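PDB 5IHS: endoglucanase, glycoside hydrolase family 5 protein from Cytophaga hutchinsonii, which probably hydrolyses internal beta-1,4-glucosidic bonds of cellulose in the periplasm, and may contribute to the bacterium's growth on crystalline cellulose. Local coordinates for residues Leu52-Ser56 / Asp319-Asn324; Glu248-Cys252 / Thr265-Tyr269; Val72-Arg76 / Ala115-Tyr119; Lys26-Tyr32 / Ile327-Leu331. One frame throughout, in Å; residues are numbered along the deposited sequence.

Contact 1 of 4, residues Leu52-Ser56 / Asp319-Asn324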
loop_
_atom_site.group_PDB
_atom_site.type_symbol
_atom_site.label_atom_id
_atom_site.label_comp_id
_atom_site.label_asym_id
_atom_site.label_seq_id
_atom_site.Cartn_x
_atom_site.Cartn_y
_atom_site.Cartn_z
ATOM N N LEU A 52 4.841 -7.678 -5.455
ATOM C CA LEU A 52 4.278 -7.984 -4.151
ATOM C C LEU A 52 2.755 -7.957 -4.241
ATOM O O LEU A 52 2.177 -7.230 -5.051
ATOM C CB LEU A 52 4.744 -6.951 -3.119
ATOM C CG LEU A 52 6.264 -6.845 -2.966
ATOM C CD1 LEU A 52 6.625 -5.750 -1.973
ATOM C CD2 LEU A 52 6.911 -8.172 -2.556
ATOM N N ARG A 53 2.099 -8.750 -3.396
ATOM C CA ARG A 53 0.645 -8.711 -3.298
ATOM C C ARG A 53 0.267 -8.945 -1.850
ATOM O O ARG A 53 0.850 -9.810 -1.183
ATOM C CB ARG A 53 -0.042 -9.795 -4.132
ATOM C CG ARG A 53 0.350 -9.895 -5.587
ATOM C CD ARG A 53 -0.306 -11.150 -6.175
ATOM N NE ARG A 53 -0.012 -11.295 -7.589
ATOM C CZ ARG A 53 1.093 -11.838 -8.068
ATOM N NH1 ARG A 53 2.001 -12.364 -7.253
ATOM N NH2 ARG A 53 1.268 -11.890 -9.381
ATOM N N GLY A 54 -0.695 -8.175 -1.363
ATOM C CA GLY A 54 -1.107 -8.337 0.009
ATOM C C GLY A 54 -2.349 -7.564 0.357
ATOM O O GLY A 54 -3.229 -7.333 -0.488
ATOM N N MET A 55 -2.422 -7.186 1.631
ATOM C CA MET A 55 -3.596 -6.561 2.206
ATOM C C MET A 55 -3.237 -5.249 2.875
ATOM O O MET A 55 -2.180 -5.120 3.510
ATOM C CB MET A 55 -4.243 -7.451 3.268
ATOM C CG MET A 55 -4.865 -8.722 2.717
ATOM S SD MET A 55 -6.137 -8.442 1.477
ATOM C CE MET A 55 -7.452 -7.677 2.446
ATOM N N SER A 56 -4.153 -4.297 2.765
ATOM C CA SER A 56 -4.124 -3.094 3.577
ATOM C C SER A 56 -5.001 -3.268 4.807
ATOM O O SER A 56 -6.143 -3.733 4.718
ATOM C CB SER A 56 -4.610 -1.883 2.777
ATOM O OG SER A 56 -4.387 -0.661 3.475
ATOM N N ASP A 319 -6.995 -15.106 -4.688
ATOM C CA ASP A 319 -5.976 -14.619 -5.622
ATOM C C ASP A 319 -4.591 -14.617 -4.978
ATOM O O ASP A 319 -3.611 -15.042 -5.600
ATOM C CB ASP A 319 -6.372 -13.231 -6.140
ATOM C CG ASP A 319 -5.305 -12.587 -7.020
ATOM O OD1 ASP A 319 -5.258 -12.934 -8.224
ATOM O OD2 ASP A 319 -4.513 -11.742 -6.514
ATOM N N LEU A 320 -4.488 -14.160 -3.726
ATOM C CA LEU A 320 -3.205 -14.186 -3.018
ATOM C C LEU A 320 -2.660 -15.603 -2.888
ATOM O O LEU A 320 -1.470 -15.846 -3.123
ATOM C CB LEU A 320 -3.346 -13.570 -1.628
ATOM C CG LEU A 320 -3.584 -12.062 -1.590
ATOM C CD1 LEU A 320 -3.935 -11.614 -0.192
ATOM C CD2 LEU A 320 -2.383 -11.312 -2.092
ATOM N N ARG A 321 -3.502 -16.544 -2.464
ATOM C CA ARG A 321 -3.034 -17.910 -2.265
ATOM C C ARG A 321 -2.569 -18.516 -3.581
ATOM O O ARG A 321 -1.545 -19.206 -3.633
ATOM C CB ARG A 321 -4.148 -18.729 -1.610
ATOM C CG ARG A 321 -4.308 -18.392 -0.130
ATOM C CD ARG A 321 -5.590 -18.924 0.506
ATOM N NE ARG A 321 -5.712 -20.373 0.550
ATOM C CZ ARG A 321 -5.218 -21.146 1.509
ATOM N NH1 ARG A 321 -4.503 -20.640 2.508
ATOM N NH2 ARG A 321 -5.434 -22.451 1.457
ATOM N N LEU A 322 -3.304 -18.259 -4.656
ATOM C CA LEU A 322 -2.973 -18.804 -5.959
ATOM C C LEU A 322 -1.661 -18.243 -6.484
ATOM O O LEU A 322 -0.831 -18.991 -7.014
ATOM C CB LEU A 322 -4.102 -18.450 -6.916
ATOM C CG LEU A 322 -3.898 -18.825 -8.367
ATOM C CD1 LEU A 322 -3.942 -20.329 -8.496
ATOM C CD2 LEU A 322 -4.964 -18.175 -9.227
ATOM N N LYS A 323 -1.461 -16.935 -6.371
ATOM C CA LYS A 323 -0.325 -16.294 -7.016
ATOM C C LYS A 323 0.902 -16.212 -6.135
ATOM O O LYS A 323 2.025 -16.340 -6.637
ATOM C CB LYS A 323 -0.731 -14.913 -7.494
ATOM C CG LYS A 323 -1.781 -15.065 -8.560
ATOM C CD LYS A 323 -2.153 -13.773 -9.170
ATOM C CE LYS A 323 -3.160 -13.951 -10.275
ATOM N NZ LYS A 323 -3.795 -12.643 -10.501
ATOM N N ASN A 324 0.720 -15.987 -4.839
ATOM C CA ASN A 324 1.869 -15.944 -3.950
ATOM C C ASN A 324 2.228 -17.307 -3.371
ATOM O O ASN A 324 3.360 -17.490 -2.910
ATOM C CB ASN A 324 1.625 -14.982 -2.789
ATOM C CG ASN A 324 1.686 -13.524 -3.193
ATOM O OD1 ASN A 324 2.058 -13.166 -4.326
ATOM N ND2 ASN A 324 1.342 -12.667 -2.251
#
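The guanidinium of Arg53 has Lys323 over one face and Asn324 at its edge. Lys323 CB sits 3.5 Å above the plane of Arg53, over its centre, and the extended lysine chain crosses the arginine at about a right angle. At the edge Arg53 NH1 donates to Asn324 OD1 at 3.0 Å, a bond that lies in the guanidinium plane and meets the amide oxygen nearly along its C=O axis (C=O...N 161°). The amide itself is turned 61° from the guanidinium. Its other end turns back to the strand: Asn324 ND2 makes a weak bond of 3.1 Å to Arg53 O, while its stronger partner is Lys80 O. One asparagine thus meets both the tip and the backbone of the same arginine. Nearer the barrel, Leu320 CD2 packs 3.5 Å from Arg53 CB, and Leu320 CD1 lies 4.2 Å from Met55 CG. Arg53 starts with CG beside its backbone N (chi1 -52°) and runs straight to NE, which carries the guanidinium across helix 311-329 to Lys323 and Asn324. On the helix Lys323 NZ bridges to the syn lone pair of Asp319 OD1 at 2.7 Å. Asp273 is shared by both cations, pairing with Arg53 NH2 and Lys323 NZ, and Tyr279 OH bonds Arg53 NE, while Asp319 bridges Lys323 alone. Only the aliphatic part of Lys323 lies on the guanidinium, and the acids would probably balance both charges.

Contact 2 of 4, residues Glu248-Cys252 / Thr265-Tyr269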
loop_
_atom_site.group_PDB
_atom_site.type_symbol
_atom_site.label_atom_id
_atom_site.label_comp_id
_atom_site.label_asym_id
_atom_site.label_seq_id
_atom_site.Cartn_x
_atom_site.Cartn_y
_atom_site.Cartn_z
ATOM N N GLU A 248 -3.484 0.513 -2.891
ATOM C CA GLU A 248 -4.847 0.269 -2.446
ATOM C C GLU A 248 -5.732 0.016 -3.656
ATOM O O GLU A 248 -5.730 0.805 -4.615
ATOM C CB GLU A 248 -5.377 1.483 -1.676
ATOM C CG GLU A 248 -6.636 1.212 -0.909
ATOM C CD GLU A 248 -7.208 2.476 -0.286
ATOM O OE1 GLU A 248 -6.488 3.137 0.508
ATOM O OE2 GLU A 248 -8.376 2.799 -0.610
ATOM N N TYR A 249 -6.526 -1.051 -3.595
ATOM C CA TYR A 249 -7.591 -1.255 -4.570
ATOM C C TYR A 249 -8.732 -1.967 -3.864
ATOM O O TYR A 249 -8.534 -2.678 -2.879
ATOM C CB TYR A 249 -7.130 -2.064 -5.817
ATOM C CG TYR A 249 -6.952 -3.532 -5.509
ATOM C CD1 TYR A 249 -5.774 -3.998 -4.940
ATOM C CD2 TYR A 249 -7.963 -4.460 -5.763
ATOM C CE1 TYR A 249 -5.612 -5.335 -4.604
ATOM C CE2 TYR A 249 -7.811 -5.800 -5.428
ATOM C CZ TYR A 249 -6.637 -6.232 -4.839
ATOM O OH TYR A 249 -6.523 -7.554 -4.499
ATOM N N GLY A 250 -9.936 -1.799 -4.397
ATOM C CA GLY A 250 -11.090 -2.533 -3.939
ATOM C C GLY A 250 -11.599 -3.528 -4.973
ATOM O O GLY A 250 -11.054 -3.681 -6.060
ATOM N N THR A 251 -12.689 -4.197 -4.604
ATOM C CA THR A 251 -13.406 -5.093 -5.510
ATOM C C THR A 251 -14.768 -4.531 -5.915
ATOM O O THR A 251 -15.541 -5.225 -6.587
ATOM C CB THR A 251 -13.617 -6.448 -4.842
ATOM O OG1 THR A 251 -14.393 -6.238 -3.657
ATOM C CG2 THR A 251 -12.288 -7.127 -4.508
ATOM N N CYS A 252 -15.081 -3.301 -5.522
ATOM C CA CYS A 252 -16.438 -2.776 -5.583
ATOM C C CYS A 252 -16.373 -1.346 -6.105
ATOM O O CYS A 252 -15.365 -0.900 -6.663
ATOM C CB CYS A 252 -17.079 -2.896 -4.196
ATOM S SG CYS A 252 -16.168 -2.086 -2.897
ATOM N N THR A 265 -12.597 -6.937 -11.502
ATOM C CA THR A 265 -11.394 -7.093 -10.689
ATOM C C THR A 265 -10.389 -8.000 -11.395
ATOM O O THR A 265 -9.188 -7.706 -11.423
ATOM C CB THR A 265 -11.736 -7.628 -9.291
ATOM O OG1 THR A 265 -12.652 -6.759 -8.614
ATOM C CG2 THR A 265 -10.497 -7.735 -8.423
ATOM N N ALA A 266 -10.871 -9.089 -12.003
ATOM C CA ALA A 266 -9.983 -10.002 -12.717
ATOM C C ALA A 266 -9.316 -9.332 -13.917
ATOM O O ALA A 266 -8.163 -9.637 -14.228
ATOM C CB ALA A 266 -10.750 -11.250 -13.155
ATOM N N LEU A 267 -10.022 -8.432 -14.615
ATOM C CA LEU A 267 -9.382 -7.687 -15.700
ATOM C C LEU A 267 -8.260 -6.812 -15.166
ATOM O O LEU A 267 -7.214 -6.667 -15.816
ATOM C CB LEU A 267 -10.393 -6.834 -16.467
ATOM C CG LEU A 267 -11.453 -7.597 -17.261
ATOM C CD1 LEU A 267 -12.319 -6.610 -18.007
ATOM C CD2 LEU A 267 -10.841 -8.609 -18.222
ATOM N N TRP A 268 -8.451 -6.228 -13.984
ATOM C CA TRP A 268 -7.373 -5.481 -13.360
ATOM C C TRP A 268 -6.211 -6.390 -12.978
ATOM O O TRP A 268 -5.053 -6.036 -13.214
ATOM C CB TRP A 268 -7.889 -4.713 -12.150
ATOM C CG TRP A 268 -8.502 -3.397 -12.494
ATOM C CD1 TRP A 268 -9.826 -3.097 -12.613
ATOM C CD2 TRP A 268 -7.789 -2.184 -12.743
ATOM N NE1 TRP A 268 -9.979 -1.759 -12.919
ATOM C CE2 TRP A 268 -8.741 -1.177 -13.002
ATOM C CE3 TRP A 268 -6.435 -1.851 -12.755
ATOM C CZ2 TRP A 268 -8.375 0.144 -13.268
ATOM C CZ3 TRP A 268 -6.071 -0.545 -13.018
ATOM C CH2 TRP A 268 -7.036 0.435 -13.272
ATOM N N TYR A 269 -6.486 -7.547 -12.355
ATOM C CA TYR A 269 -5.392 -8.456 -12.021
ATOM C C TYR A 269 -4.588 -8.829 -13.263
ATOM O O TYR A 269 -3.356 -8.919 -13.209
ATOM C CB TYR A 269 -5.913 -9.722 -11.350
ATOM C CG TYR A 269 -6.429 -9.605 -9.933
ATOM C CD1 TYR A 269 -5.895 -8.706 -9.009
ATOM C CD2 TYR A 269 -7.428 -10.459 -9.505
ATOM C CE1 TYR A 269 -6.374 -8.651 -7.710
ATOM C CE2 TYR A 269 -7.900 -10.423 -8.211
ATOM C CZ TYR A 269 -7.373 -9.527 -7.309
ATOM O OH TYR A 269 -7.870 -9.522 -6.019
#
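Tyr249 and Tyr269 meet through their hydroxyls, and the route from the strand is best followed along Tyr249. Its CB points toward helix 262-274, and CG stands between the backbone N and the carbonyl carbon (chi1 74°), which sends the ring out toward that helix. On one side of the ring CE2 lies obliquely to Thr265 CG2, at 4.5 Å, and is nearer to Tyr269, 3.9 Å from CE1. CZ follows at 3.8 Å from the same Tyr269 CE1. At the tip, Tyr249 OH and Tyr269 OH are 2.8 Å apart, a hydrogen bond in which either could be the donor. Each oxygen lies at the edge of the other ring, near its plane, and the two planes stand at 82°. Thr265 CG2 also rests on one face of Tyr269, 3.7 Å above the plane toward the rim, so the threonine packs on Tyr269 and comes only loosely near Tyr249. Where the strand runs into its loop, Thr265 OG1 approaches Thr251 CA to 3.6 Å, while its hydrogen bond goes to Ser261 O. Thr251 OG1 is held by Ser312. Gly250 O is buried here without any partner. The pair joins strand 244-249 to the helix of its beta-alpha-beta crossover. Tyr249 meets Phe221 of strand 215-221, and Tyr269 meets Tyr279 of strand 279-284 as well as Leu315 and Asp319 of helix 311-329.

Contact 3 of 4, residues Val72-Arg76 / Ala115-Tyr119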
loop_
_atom_site.group_PDB
_atom_site.type_symbol
_atom_site.label_atom_id
_atom_site.label_comp_id
_atom_site.label_asym_id
_atom_site.label_seq_id
_atom_site.Cartn_x
_atom_site.Cartn_y
_atom_site.Cartn_z
ATOM N N VAL A 72 -0.763 -10.003 11.453
ATOM C CA VAL A 72 0.293 -10.052 10.441
ATOM C C VAL A 72 0.726 -11.495 10.182
ATOM O O VAL A 72 0.903 -11.905 9.027
ATOM C CB VAL A 72 1.470 -9.142 10.831
ATOM C CG1 VAL A 72 2.639 -9.335 9.879
ATOM C CG2 VAL A 72 1.028 -7.674 10.836
ATOM N N LYS A 73 0.901 -12.287 11.243
ATOM C CA LYS A 73 1.295 -13.685 11.062
ATOM C C LYS A 73 0.247 -14.455 10.270
ATOM O O LYS A 73 0.588 -15.249 9.385
ATOM C CB LYS A 73 1.534 -14.351 12.413
ATOM C CG LYS A 73 2.086 -15.758 12.277
ATOM C CD LYS A 73 2.406 -16.379 13.615
ATOM C CE LYS A 73 2.940 -17.787 13.439
ATOM N NZ LYS A 73 3.144 -18.420 14.757
ATOM N N TRP A 74 -1.034 -14.241 10.582
ATOM C CA TRP A 74 -2.110 -14.928 9.883
ATOM C C TRP A 74 -2.174 -14.497 8.424
ATOM O O TRP A 74 -2.414 -15.322 7.531
ATOM C CB TRP A 74 -3.443 -14.665 10.605
ATOM C CG TRP A 74 -4.588 -15.431 10.033
ATOM C CD1 TRP A 74 -5.600 -14.942 9.272
ATOM C CD2 TRP A 74 -4.820 -16.844 10.144
ATOM N NE1 TRP A 74 -6.457 -15.953 8.911
ATOM C CE2 TRP A 74 -5.998 -17.132 9.428
ATOM C CE3 TRP A 74 -4.146 -17.893 10.785
ATOM C CZ2 TRP A 74 -6.524 -18.418 9.336
ATOM C CZ3 TRP A 74 -4.678 -19.173 10.693
ATOM C CH2 TRP A 74 -5.846 -19.421 9.975
ATOM N N LEU A 75 -1.973 -13.206 8.157
ATOM C CA LEU A 75 -1.944 -12.748 6.770
ATOM C C LEU A 75 -0.819 -13.417 5.985
ATOM O O LEU A 75 -0.998 -13.759 4.815
ATOM C CB LEU A 75 -1.826 -11.225 6.708
ATOM C CG LEU A 75 -3.074 -10.461 7.153
ATOM C CD1 LEU A 75 -2.776 -8.975 7.189
ATOM C CD2 LEU A 75 -4.253 -10.747 6.234
ATOM N N ARG A 76 0.351 -13.610 6.596
ATOM C CA ARG A 76 1.421 -14.332 5.912
ATOM C C ARG A 76 1.069 -15.806 5.742
ATOM O O ARG A 76 1.186 -16.360 4.644
ATOM C CB ARG A 76 2.722 -14.213 6.703
ATOM C CG ARG A 76 3.891 -14.951 6.039
ATOM C CD ARG A 76 5.091 -15.049 6.954
ATOM N NE ARG A 76 4.800 -15.985 8.027
ATOM C CZ ARG A 76 5.659 -16.366 8.959
ATOM N NH1 ARG A 76 6.885 -15.857 8.995
ATOM N NH2 ARG A 76 5.275 -17.264 9.859
ATOM N N ALA A 115 9.556 -9.324 11.953
ATOM C CA ALA A 115 9.681 -10.621 12.609
ATOM C C ALA A 115 9.251 -11.759 11.691
ATOM O O ALA A 115 9.823 -12.856 11.739
ATOM C CB ALA A 115 8.866 -10.632 13.900
ATOM N N LYS A 116 8.243 -11.531 10.856
ATOM C CA LYS A 116 7.684 -12.582 10.012
ATOM C C LYS A 116 8.269 -12.589 8.606
ATOM O O LYS A 116 7.926 -13.468 7.804
ATOM C CB LYS A 116 6.152 -12.490 9.973
ATOM C CG LYS A 116 5.487 -12.698 11.330
ATOM C CD LYS A 116 5.799 -14.048 11.984
ATOM C CE LYS A 116 5.831 -13.947 13.512
ATOM N NZ LYS A 116 4.814 -13.021 14.071
ATOM N N GLY A 117 9.173 -11.667 8.301
ATOM C CA GLY A 117 9.867 -11.674 7.031
ATOM C C GLY A 117 9.053 -11.301 5.812
ATOM O O GLY A 117 9.322 -11.835 4.734
ATOM N N ILE A 118 8.098 -10.374 5.938
ATOM C CA ILE A 118 7.374 -9.840 4.790
ATOM C C ILE A 118 7.601 -8.330 4.717
ATOM O O ILE A 118 8.089 -7.701 5.657
ATOM C CB ILE A 118 5.877 -10.218 4.774
ATOM C CG1 ILE A 118 5.096 -9.578 5.925
ATOM C CG2 ILE A 118 5.725 -11.740 4.784
ATOM C CD1 ILE A 118 3.589 -9.698 5.783
ATOM N N TYR A 119 7.243 -7.751 3.575
ATOM C CA TYR A 119 7.387 -6.315 3.376
ATOM C C TYR A 119 6.228 -5.575 4.045
ATOM O O TYR A 119 5.157 -6.143 4.296
ATOM C CB TYR A 119 7.499 -5.982 1.878
ATOM C CG TYR A 119 8.766 -6.562 1.261
ATOM C CD1 TYR A 119 9.973 -5.876 1.349
ATOM C CD2 TYR A 119 8.767 -7.802 0.637
ATOM C CE1 TYR A 119 11.139 -6.410 0.832
ATOM C CE2 TYR A 119 9.921 -8.342 0.111
ATOM C CZ TYR A 119 11.105 -7.657 0.216
ATOM O OH TYR A 119 12.242 -8.255 -0.300
#
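Arg76 and Lys116 join two successive outer helices of the TIM barrel, 69-77 and 99-116, at the Schellman motif where Gly117, with positive phi, turns the chain out of helix 99-116 toward strand 119-125. The end of a helix leaves carbonyl groups without onward helical partners, and here a side chain from the neighbouring helix supplies one donor. Arg76 NH1 bonds to Lys116 O at 2.9 Å with an N-H...O angle of 152°. The oxygen lies near the guanidinium plane, whereas the donor is tilted 20° from the carbonyl plane and comes in from the side of the C=O bond. Arg76 leaves the helix with CG opposite its own backbone N, and a bend at chi3 (71°) folds the guanidinium round to the carbonyl. The side chain of Lys116 then lies across it at about a right angle, with CD 3.5 Å above the Arg76 plane, offset toward the rim. Although both side chains are cationic, it is the lysine's aliphatic part that covers the arginine, and its NZ is led away to 6.0 Å from Arg76 NH2. Beneath this polar layer is an apolar one, toward the barrel: Ile118 CG2 packs 3.9 Å from Arg76 CG, and Ile118 CD1 lies 4.2 Å from Val72 CG1. Val72 also touches Val109 and Ala112 of helix 99-116, while Ile118 leans on Val84 of strand 83-89. On the outer side, the Lys116 chain bends repeatedly until NZ rests 3.9 Å from Lys73 CB.

Contact 4 of 4, residues Lys26-Tyr32 / Ile327-Leu331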
loop_
_atom_site.group_PDB
_atom_site.type_symbol
_atom_site.label_atom_id
_atom_site.label_comp_id
_atom_site.label_asym_id
_atom_site.label_seq_id
_atom_site.Cartn_x
_atom_site.Cartn_y
_atom_site.Cartn_z
ATOM N N LYS A 26 14.139 -19.827 4.857
ATOM C CA LYS A 26 14.182 -18.496 4.244
ATOM C C LYS A 26 12.799 -17.838 4.155
ATOM O O LYS A 26 11.838 -18.491 3.750
ATOM C CB LYS A 26 14.715 -18.607 2.819
ATOM C CG LYS A 26 16.208 -18.440 2.664
ATOM C CD LYS A 26 16.628 -18.731 1.229
ATOM C CE LYS A 26 16.334 -17.556 0.313
ATOM N NZ LYS A 26 16.443 -17.937 -1.126
ATOM N N THR A 27 12.719 -16.539 4.473
ATOM C CA THR A 27 11.520 -15.713 4.395
ATOM C C THR A 27 11.452 -15.013 3.040
ATOM O O THR A 27 12.402 -15.014 2.257
ATOM C CB THR A 27 11.586 -14.625 5.459
ATOM O OG1 THR A 27 12.706 -13.784 5.169
ATOM C CG2 THR A 27 11.708 -15.203 6.872
ATOM N N ILE A 28 10.304 -14.384 2.781
ATOM C CA ILE A 28 10.113 -13.631 1.546
ATOM C C ILE A 28 11.149 -12.523 1.430
ATOM O O ILE A 28 11.708 -12.283 0.352
ATOM C CB ILE A 28 8.686 -13.048 1.517
ATOM C CG1 ILE A 28 7.618 -14.154 1.472
ATOM C CG2 ILE A 28 8.535 -12.049 0.373
ATOM C CD1 ILE A 28 7.606 -14.969 0.200
ATOM N N VAL A 29 11.381 -11.797 2.524
ATOM C CA VAL A 29 12.325 -10.689 2.484
ATOM C C VAL A 29 13.753 -11.208 2.328
ATOM O O VAL A 29 14.584 -10.563 1.685
ATOM C CB VAL A 29 12.116 -9.793 3.718
ATOM C CG1 VAL A 29 13.181 -8.744 3.849
ATOM C CG2 VAL A 29 10.737 -9.113 3.624
ATOM N N GLU A 30 14.062 -12.384 2.874
ATOM C CA GLU A 30 15.372 -12.978 2.600
ATOM C C GLU A 30 15.505 -13.384 1.135
ATOM O O GLU A 30 16.584 -13.266 0.550
ATOM C CB GLU A 30 15.632 -14.165 3.530
ATOM C CG GLU A 30 15.949 -13.725 4.939
ATOM C CD GLU A 30 15.992 -14.860 5.945
ATOM O OE1 GLU A 30 15.577 -15.987 5.614
ATOM O OE2 GLU A 30 16.435 -14.616 7.086
ATOM N N LYS A 31 14.414 -13.842 0.523
ATOM C CA LYS A 31 14.437 -14.231 -0.886
ATOM C C LYS A 31 14.749 -13.050 -1.797
ATOM O O LYS A 31 15.633 -13.131 -2.657
ATOM C CB LYS A 31 13.104 -14.885 -1.275
ATOM C CG LYS A 31 13.018 -15.312 -2.740
ATOM C CD LYS A 31 11.618 -15.791 -3.104
ATOM C CE LYS A 31 11.495 -16.194 -4.562
ATOM N NZ LYS A 31 12.263 -17.415 -4.901
ATOM N N TYR A 32 14.011 -11.950 -1.651
ATOM C CA TYR A 32 14.139 -10.840 -2.595
ATOM C C TYR A 32 15.103 -9.755 -2.120
ATOM O O TYR A 32 15.697 -9.058 -2.955
ATOM C CB TYR A 32 12.771 -10.211 -2.869
ATOM C CG TYR A 32 11.792 -11.065 -3.639
ATOM C CD1 TYR A 32 12.170 -11.761 -4.783
ATOM C CD2 TYR A 32 10.463 -11.138 -3.248
ATOM C CE1 TYR A 32 11.247 -12.509 -5.505
ATOM C CE2 TYR A 32 9.546 -11.880 -3.954
ATOM C CZ TYR A 32 9.925 -12.560 -5.080
ATOM O OH TYR A 32 8.952 -13.279 -5.754
ATOM N N ILE A 327 5.462 -18.630 -4.604
ATOM C CA ILE A 327 6.619 -17.899 -4.104
ATOM C C ILE A 327 7.039 -18.453 -2.749
ATOM O O ILE A 327 8.215 -18.759 -2.519
ATOM C CB ILE A 327 6.331 -16.386 -4.042
ATOM C CG1 ILE A 327 5.928 -15.853 -5.421
ATOM C CG2 ILE A 327 7.563 -15.647 -3.535
ATOM C CD1 ILE A 327 5.466 -14.395 -5.435
ATOM N N PHE A 328 6.082 -18.606 -1.831
ATOM C CA PHE A 328 6.396 -19.250 -0.559
ATOM C C PHE A 328 6.908 -20.672 -0.772
ATOM O O PHE A 328 7.842 -21.114 -0.090
ATOM C CB PHE A 328 5.169 -19.258 0.353
ATOM C CG PHE A 328 4.875 -17.922 1.000
ATOM C CD1 PHE A 328 5.517 -17.540 2.169
ATOM C CD2 PHE A 328 3.944 -17.056 0.441
ATOM C CE1 PHE A 328 5.245 -16.315 2.764
ATOM C CE2 PHE A 328 3.659 -15.814 1.024
ATOM C CZ PHE A 328 4.313 -15.443 2.193
ATOM N N ASP A 329 6.308 -21.413 -1.705
ATOM C CA ASP A 329 6.731 -22.794 -1.928
ATOM C C ASP A 329 8.152 -22.897 -2.477
ATOM O O ASP A 329 8.793 -23.935 -2.293
ATOM C CB ASP A 329 5.766 -23.494 -2.885
ATOM C CG ASP A 329 4.407 -23.769 -2.257
ATOM O OD1 ASP A 329 4.277 -23.678 -1.018
ATOM O OD2 ASP A 329 3.464 -24.092 -3.013
ATOM N N SER A 330 8.651 -21.853 -3.147
ATOM C CA SER A 330 9.980 -21.890 -3.752
ATOM C C SER A 330 11.076 -21.989 -2.711
ATOM O O SER A 330 12.198 -22.392 -3.043
ATOM C CB SER A 330 10.208 -20.627 -4.585
ATOM O OG SER A 330 10.468 -19.482 -3.775
ATOM N N LEU A 331 10.783 -21.621 -1.473
ATOM C CA LEU A 331 11.766 -21.667 -0.403
ATOM C C LEU A 331 11.701 -23.003 0.327
ATOM O O LEU A 331 10.975 -23.140 1.312
ATOM C CB LEU A 331 11.496 -20.526 0.583
ATOM C CG LEU A 331 12.030 -19.113 0.283
ATOM C CD1 LEU A 331 12.645 -18.982 -1.107
ATOM C CD2 LEU A 331 10.940 -18.055 0.479
#
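Ile28 points a methyl straight at the ring of Phe328: its CD1 stands 3.7 Å from the ring centroid, 11° off the normal, a CH-pi contact over the face. The two side chains cross at about a right angle, and Ile28 CG1 meets the rim at Phe328 CE1, 3.5 Å away. Ile327 is set crosswise to Ile28 as well; its CG2 lies 3.8 Å from Ile28 CD1 and 3.5 Å from Tyr32 OH, and so wedges between the two. Lys31 begins with CG opposite its backbone N (chi1 179°), runs straight past Leu331 CD1, then bends at its end to give NZ a 3.0 Å hydrogen bond to Ser330 OG. That hydroxyl in turn donates a hydrogen bond to Ile327 O, on a lone pair in the carbonyl plane. Leu331 crosses Lys26 at about a right angle, its CG 3.7 Å from Lys26 CB. Thr27 and Glu30 form a capping box that starts helix 28-32. The contact brings together the two ends of the modelled chain, the short helix 28-32 and the C-terminal end of helix 311-329. Beside them, Ile28, Val29 and Tyr32 all rest on Tyr119 of barrel strand 119-125.

Helix 311-329 links contacts 1 and 4, whose centres are 14 Å apart, and Tyr269 brings contact 2 against contact 1 by packing on Asp319 and Lys323. Contact 3 adjoins two others: Leu52 of contact 1 packs on Tyr119, and Val29 N of contact 4 probably bonds to Gly117 O at 3.0 Å. Contacts 2 and 4 are furthest apart, about 25 Å between centres. Contact 2 lies beside Glu248, near the C-terminal end of strand 244-249, though Glu248 takes no part in it; that position is consistent with the nucleophile of family 5 enzymes, at the end of the seventh strand. Contact 4 instead closes the fold where the modelled chain begins and ends.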